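Local atomic coordinates of CDC25-like phosphatase YCH1 (Saccharomyces cerevisiae, PDB entry 3FS5), a protein that acts as a protein phosphatase and shares the rhodanese fold with single-domain rhodaneses and the Cdc25 catalytic domain. Residues E31-Y43 and I48-K60. Sequence-based numbering, arbitrary orientation.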
loop_
_atom_site.group_PDB
_atom_site.type_symbol
_atom_site.label_atom_id
_atom_site.label_comp_id
_atom_site.label_asym_id
_atom_site.label_seq_id
_atom_site.Cartn_x
_atom_site.Cartn_y
_atom_site.Cartn_z
ATOM N N GLU A 31 6.633 10.854 -9.337
ATOM C CA GLU A 31 6.361 11.158 -7.938
ATOM C C GLU A 31 6.739 9.976 -7.047
ATOM O O GLU A 31 6.873 8.842 -7.513
ATOM C CB GLU A 31 4.876 11.476 -7.740
ATOM C CG GLU A 31 4.359 12.624 -8.580
ATOM C CD GLU A 31 2.886 12.891 -8.343
ATOM O OE1 GLU A 31 2.086 11.940 -8.453
ATOM O OE2 GLU A 31 2.527 14.051 -8.050
ATOM N N PRO A 32 6.919 10.229 -5.745
ATOM C CA PRO A 32 7.278 9.159 -4.817
ATOM C C PRO A 32 6.057 8.320 -4.452
ATOM O O PRO A 32 4.911 8.727 -4.681
ATOM C CB PRO A 32 7.841 9.921 -3.625
ATOM C CG PRO A 32 6.994 11.146 -3.600
ATOM C CD PRO A 32 6.919 11.539 -5.066
ATOM N N PHE A 33 6.297 7.145 -3.887
ATOM C CA PHE A 33 5.199 6.273 -3.493
ATOM C C PHE A 33 5.547 5.584 -2.179
ATOM O O PHE A 33 6.705 5.561 -1.773
ATOM C CB PHE A 33 4.934 5.230 -4.592
ATOM C CG PHE A 33 6.091 4.293 -4.832
ATOM C CD1 PHE A 33 6.247 3.144 -4.061
ATOM C CD2 PHE A 33 7.045 4.579 -5.804
ATOM C CE1 PHE A 33 7.336 2.297 -4.254
ATOM C CE2 PHE A 33 8.140 3.738 -6.007
ATOM C CZ PHE A 33 8.286 2.595 -5.229
ATOM N N GLN A 34 4.535 5.050 -1.507
ATOM C CA GLN A 34 4.742 4.345 -0.253
ATOM C C GLN A 34 3.706 3.241 -0.108
ATOM O O GLN A 34 2.502 3.495 -0.152
ATOM C CB GLN A 34 4.634 5.294 0.945
ATOM C CG GLN A 34 4.788 4.568 2.283
ATOM C CD GLN A 34 6.142 3.875 2.418
ATOM O OE1 GLN A 34 6.225 2.701 2.791
ATOM N NE2 GLN A 34 7.207 4.606 2.126
ATOM N N VAL A 35 4.187 2.016 0.068
ATOM C CA VAL A 35 3.317 0.861 0.221
ATOM C C VAL A 35 2.910 0.683 1.679
ATOM O O VAL A 35 3.754 0.738 2.577
ATOM C CB VAL A 35 4.030 -0.436 -0.254
ATOM C CG1 VAL A 35 3.178 -1.662 0.071
ATOM C CG2 VAL A 35 4.303 -0.361 -1.746
ATOM N N VAL A 36 1.616 0.488 1.910
ATOM C CA VAL A 36 1.109 0.262 3.261
ATOM C C VAL A 36 0.396 -1.091 3.279
ATOM O O VAL A 36 -0.660 -1.263 2.663
ATOM C CB VAL A 36 0.115 1.360 3.703
ATOM C CG1 VAL A 36 -0.334 1.114 5.153
ATOM C CG2 VAL A 36 0.774 2.729 3.590
ATOM N N ASP A 37 0.997 -2.043 3.981
ATOM C CA ASP A 37 0.482 -3.404 4.123
ATOM C C ASP A 37 -0.460 -3.402 5.332
ATOM O O ASP A 37 -0.012 -3.252 6.467
ATOM C CB ASP A 37 1.679 -4.340 4.346
ATOM C CG ASP A 37 1.308 -5.808 4.332
ATOM O OD1 ASP A 37 2.210 -6.627 4.065
ATOM O OD2 ASP A 37 0.141 -6.149 4.594
ATOM N N VAL A 38 -1.760 -3.573 5.094
ATOM C CA VAL A 38 -2.726 -3.536 6.189
ATOM C C VAL A 38 -3.220 -4.892 6.690
ATOM O O VAL A 38 -4.274 -4.992 7.322
ATOM C CB VAL A 38 -3.937 -2.634 5.821
ATOM C CG1 VAL A 38 -3.445 -1.199 5.571
ATOM C CG2 VAL A 38 -4.648 -3.167 4.582
ATOM N N ARG A 39 -2.440 -5.931 6.420
ATOM C CA ARG A 39 -2.774 -7.273 6.873
ATOM C C ARG A 39 -2.522 -7.365 8.376
ATOM O O ARG A 39 -1.830 -6.522 8.951
ATOM C CB ARG A 39 -1.903 -8.307 6.158
ATOM C CG ARG A 39 -2.222 -8.490 4.685
ATOM C CD ARG A 39 -1.332 -9.559 4.082
ATOM N NE ARG A 39 0.051 -9.096 3.962
ATOM C CZ ARG A 39 1.064 -9.863 3.570
ATOM N NH1 ARG A 39 2.284 -9.352 3.481
ATOM N NH2 ARG A 39 0.859 -11.147 3.281
ATOM N N GLY A 40 -3.097 -8.383 9.006
ATOM C CA GLY A 40 -2.896 -8.581 10.430
ATOM C C GLY A 40 -1.833 -9.650 10.606
ATOM O O GLY A 40 -0.703 -9.498 10.133
ATOM N N SER A 41 -2.178 -10.745 11.273
ATOM C CA SER A 41 -1.202 -11.808 11.455
ATOM C C SER A 41 -0.933 -12.478 10.106
ATOM O O SER A 41 0.057 -13.185 9.948
ATOM C CB SER A 41 -1.691 -12.825 12.501
ATOM O OG SER A 41 -3.000 -13.272 12.222
ATOM N N ASP A 42 -1.803 -12.245 9.121
ATOM C CA ASP A 42 -1.571 -12.833 7.804
ATOM C C ASP A 42 -0.456 -12.115 7.032
ATOM O O ASP A 42 -0.234 -12.355 5.847
ATOM C CB ASP A 42 -2.872 -12.916 6.981
ATOM C CG ASP A 42 -3.716 -11.652 7.037
ATOM O OD1 ASP A 42 -3.595 -10.854 7.985
ATOM O OD2 ASP A 42 -4.542 -11.479 6.116
ATOM N N TYR A 43 0.263 -11.250 7.737
ATOM C CA TYR A 43 1.390 -10.521 7.171
ATOM C C TYR A 43 2.532 -11.527 7.032
ATOM O O TYR A 43 3.462 -11.333 6.249
ATOM C CB TYR A 43 1.777 -9.391 8.130
ATOM C CG TYR A 43 3.056 -8.647 7.826
ATOM C CD1 TYR A 43 4.228 -8.915 8.541
ATOM C CD2 TYR A 43 3.081 -7.625 6.877
ATOM C CE1 TYR A 43 5.388 -8.179 8.324
ATOM C CE2 TYR A 43 4.235 -6.885 6.649
ATOM C CZ TYR A 43 5.382 -7.162 7.375
ATOM O OH TYR A 43 6.516 -6.411 7.163
ATOM N N ILE A 48 6.155 -6.790 0.744
ATOM C CA ILE A 48 6.805 -5.952 -0.246
ATOM C C ILE A 48 7.903 -5.126 0.414
ATOM O O ILE A 48 7.696 -4.530 1.471
ATOM C CB ILE A 48 5.766 -5.054 -0.941
ATOM C CG1 ILE A 48 4.742 -5.950 -1.657
ATOM C CG2 ILE A 48 6.452 -4.084 -1.912
ATOM C CD1 ILE A 48 3.625 -5.198 -2.365
ATOM N N LYS A 49 9.077 -5.112 -0.211
ATOM C CA LYS A 49 10.230 -4.391 0.310
ATOM C C LYS A 49 9.968 -2.904 0.532
ATOM O O LYS A 49 9.373 -2.229 -0.313
ATOM C CB LYS A 49 11.423 -4.572 -0.638
ATOM C CG LYS A 49 12.742 -4.003 -0.129
ATOM C CD LYS A 49 13.852 -4.230 -1.152
ATOM C CE LYS A 49 15.180 -3.635 -0.696
ATOM N NZ LYS A 49 15.656 -4.247 0.577
ATOM N N ASP A 50 10.424 -2.409 1.679
ATOM C CA ASP A 50 10.281 -1.010 2.072
ATOM C C ASP A 50 8.850 -0.548 2.366
ATOM O O ASP A 50 8.610 0.643 2.549
ATOM C CB ASP A 50 10.907 -0.089 1.018
ATOM C CG ASP A 50 12.377 -0.398 0.768
ATOM O OD1 ASP A 50 13.090 -0.768 1.727
ATOM O OD2 ASP A 50 12.821 -0.259 -0.392
ATOM N N GLY A 51 7.898 -1.477 2.414
ATOM C CA GLY A 51 6.531 -1.087 2.722
ATOM C C GLY A 51 6.344 -0.934 4.226
ATOM O O GLY A 51 7.197 -1.371 4.994
ATOM N N TRP A 52 5.254 -0.302 4.660
ATOM C CA TRP A 52 5.002 -0.153 6.091
ATOM C C TRP A 52 3.852 -1.073 6.484
ATOM O O TRP A 52 2.906 -1.259 5.719
ATOM C CB TRP A 52 4.639 1.287 6.467
ATOM C CG TRP A 52 5.684 2.319 6.166
ATOM C CD1 TRP A 52 7.018 2.110 5.949
ATOM C CD2 TRP A 52 5.474 3.730 6.058
ATOM N NE1 TRP A 52 7.650 3.310 5.707
ATOM C CE2 TRP A 52 6.725 4.320 5.769
ATOM C CE3 TRP A 52 4.347 4.556 6.177
ATOM C CZ2 TRP A 52 6.882 5.702 5.594
ATOM C CZ3 TRP A 52 4.503 5.931 6.003
ATOM C CH2 TRP A 52 5.764 6.488 5.712
ATOM N N HIS A 53 3.936 -1.634 7.683
ATOM C CA HIS A 53 2.927 -2.560 8.178
ATOM C C HIS A 53 2.008 -1.914 9.220
ATOM O O HIS A 53 2.425 -1.662 10.347
ATOM C CB HIS A 53 3.643 -3.787 8.760
ATOM C CG HIS A 53 2.728 -4.845 9.286
ATOM N ND1 HIS A 53 1.448 -5.035 8.810
ATOM C CD2 HIS A 53 2.929 -5.807 10.217
ATOM C CE1 HIS A 53 0.901 -6.068 9.426
ATOM N NE2 HIS A 53 1.779 -6.554 10.283
ATOM N N TYR A 54 0.769 -1.631 8.812
ATOM C CA TYR A 54 -0.259 -1.033 9.675
ATOM C C TYR A 54 -1.539 -1.860 9.579
ATOM O O TYR A 54 -2.326 -1.690 8.644
ATOM C CB TYR A 54 -0.569 0.415 9.252
ATOM C CG TYR A 54 0.463 1.421 9.704
ATOM C CD1 TYR A 54 1.699 1.510 9.071
ATOM C CD2 TYR A 54 0.217 2.259 10.793
ATOM C CE1 TYR A 54 2.668 2.402 9.509
ATOM C CE2 TYR A 54 1.181 3.157 11.239
ATOM C CZ TYR A 54 2.405 3.220 10.593
ATOM O OH TYR A 54 3.380 4.083 11.032
ATOM N N ALA A 55 -1.753 -2.746 10.548
ATOM C CA ALA A 55 -2.928 -3.617 10.547
ATOM C C ALA A 55 -4.257 -2.867 10.445
ATOM O O ALA A 55 -4.513 -1.921 11.193
ATOM C CB ALA A 55 -2.921 -4.505 11.795
ATOM N N TYR A 56 -5.102 -3.309 9.521
ATOM C CA TYR A 56 -6.407 -2.695 9.312
ATOM C C TYR A 56 -7.245 -2.624 10.590
ATOM O O TYR A 56 -7.841 -1.590 10.894
ATOM C CB TYR A 56 -7.191 -3.472 8.259
ATOM C CG TYR A 56 -8.583 -2.931 8.043
ATOM C CD1 TYR A 56 -8.789 -1.755 7.332
ATOM C CD2 TYR A 56 -9.695 -3.582 8.573
ATOM C CE1 TYR A 56 -10.065 -1.237 7.149
ATOM C CE2 TYR A 56 -10.977 -3.075 8.398
ATOM C CZ TYR A 56 -11.154 -1.902 7.685
ATOM O OH TYR A 56 -12.418 -1.392 7.502
ATOM N N SER A 57 -7.295 -3.727 11.333
ATOM C CA SER A 57 -8.080 -3.772 12.565
ATOM C C SER A 57 -7.725 -2.649 13.523
ATOM O O SER A 57 -8.609 -2.020 14.106
ATOM C CB SER A 57 -7.897 -5.119 13.277
ATOM O OG SER A 57 -8.437 -6.174 12.501
ATOM N N ARG A 58 -6.434 -2.390 13.687
ATOM C CA ARG A 58 -5.999 -1.337 14.592
ATOM C C ARG A 58 -6.231 0.062 14.020
ATOM O O ARG A 58 -6.549 0.994 14.758
ATOM C CB ARG A 58 -4.527 -1.521 14.949
ATOM C CG ARG A 58 -4.078 -0.630 16.088
ATOM C CD ARG A 58 -2.662 -0.943 16.511
ATOM N NE ARG A 58 -2.170 0.018 17.492
ATOM C CZ ARG A 58 -0.907 0.089 17.893
ATOM N NH1 ARG A 58 -0.545 0.998 18.791
ATOM N NH2 ARG A 58 -0.004 -0.748 17.397
ATOM N N LEU A 59 -6.063 0.218 12.710
ATOM C CA LEU A 59 -6.297 1.514 12.085
ATOM C C LEU A 59 -7.755 1.902 12.314
ATOM O O LEU A 59 -8.069 3.055 12.610
ATOM C CB LEU A 59 -6.019 1.448 10.578
ATOM C CG LEU A 59 -4.553 1.405 10.136
ATOM C CD1 LEU A 59 -4.486 1.162 8.638
ATOM C CD2 LEU A 59 -3.858 2.717 10.501
ATOM N N LYS A 60 -8.640 0.920 12.188
ATOM C CA LYS A 60 -10.070 1.138 12.349
ATOM C C LYS A 60 -10.510 1.377 13.792
ATOM O O LYS A 60 -11.423 2.164 14.036
ATOM C CB LYS A 60 -10.846 -0.053 11.781
ATOM C CG LYS A 60 -12.357 0.122 11.816
ATOM C CD LYS A 60 -13.069 -1.138 11.355
ATOM C CE LYS A 60 -14.572 -0.926 11.259
ATOM N NZ LYS A 60 -14.928 0.078 10.211
HETATM O O HOH W 1 7.028 1.454 -0.299
HETATM O O HOH W 2 3.652 -5.846 1.812
HETATM O O HOH W 3 5.977 -4.151 5.712
#
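Gln-34 lays its side chain across the indole of Trp-52: CG sits 3.7 Å from the centroid of the Trp-52 six-membered ring, only 4° off its normal, a CH-pi contact. A bend at chi2 brings the amide down flat, its plane 13° from the indole's. With Arg-72 also making a cation-pi contact to this ring, an alanine in place of Trp-52 would probably leave both the amide and that guanidinium without their aromatic platform.

Parallel strand pairing follows. Trp-52 N donates to Val-35 O at 2.8 Å. Val-36 CG1 meets Tyr-54 CB on the Trp-52 face. Asp-37 N donates to Trp-52 O at 2.7 Å, completing the pairing of 33-37 with 52-53, the outermost strand of the parallel sheet; 84-88 flanks 33-37 on its other edge. Asp-37 O takes two donors from opposite faces of its plane, Tyr-54 N at 3.0 Å and His-53 ND1 at 3.3 Å, the latter straight at hydrogen (178°) but long and above the carbonyl plane. Val-38 O accepts from Tyr-56 N at 2.9 Å, tying the residue just past strand 33-37 to the start of helix 56-61; Val-38 CG1 packs on Leu-59 CD1. Arg-39 grips the Asp-37 carboxylate side-on through NE and NH1. Finally, Tyr-43 stacks face to face on His-53, centroids 3.8 Å apart. Bond and stack together probably restrain the imidazole's tilt and rotation, linking loop 40-43, where Asp-42 bonds the modified residue at position 90, to the strand end braced by Arg-39.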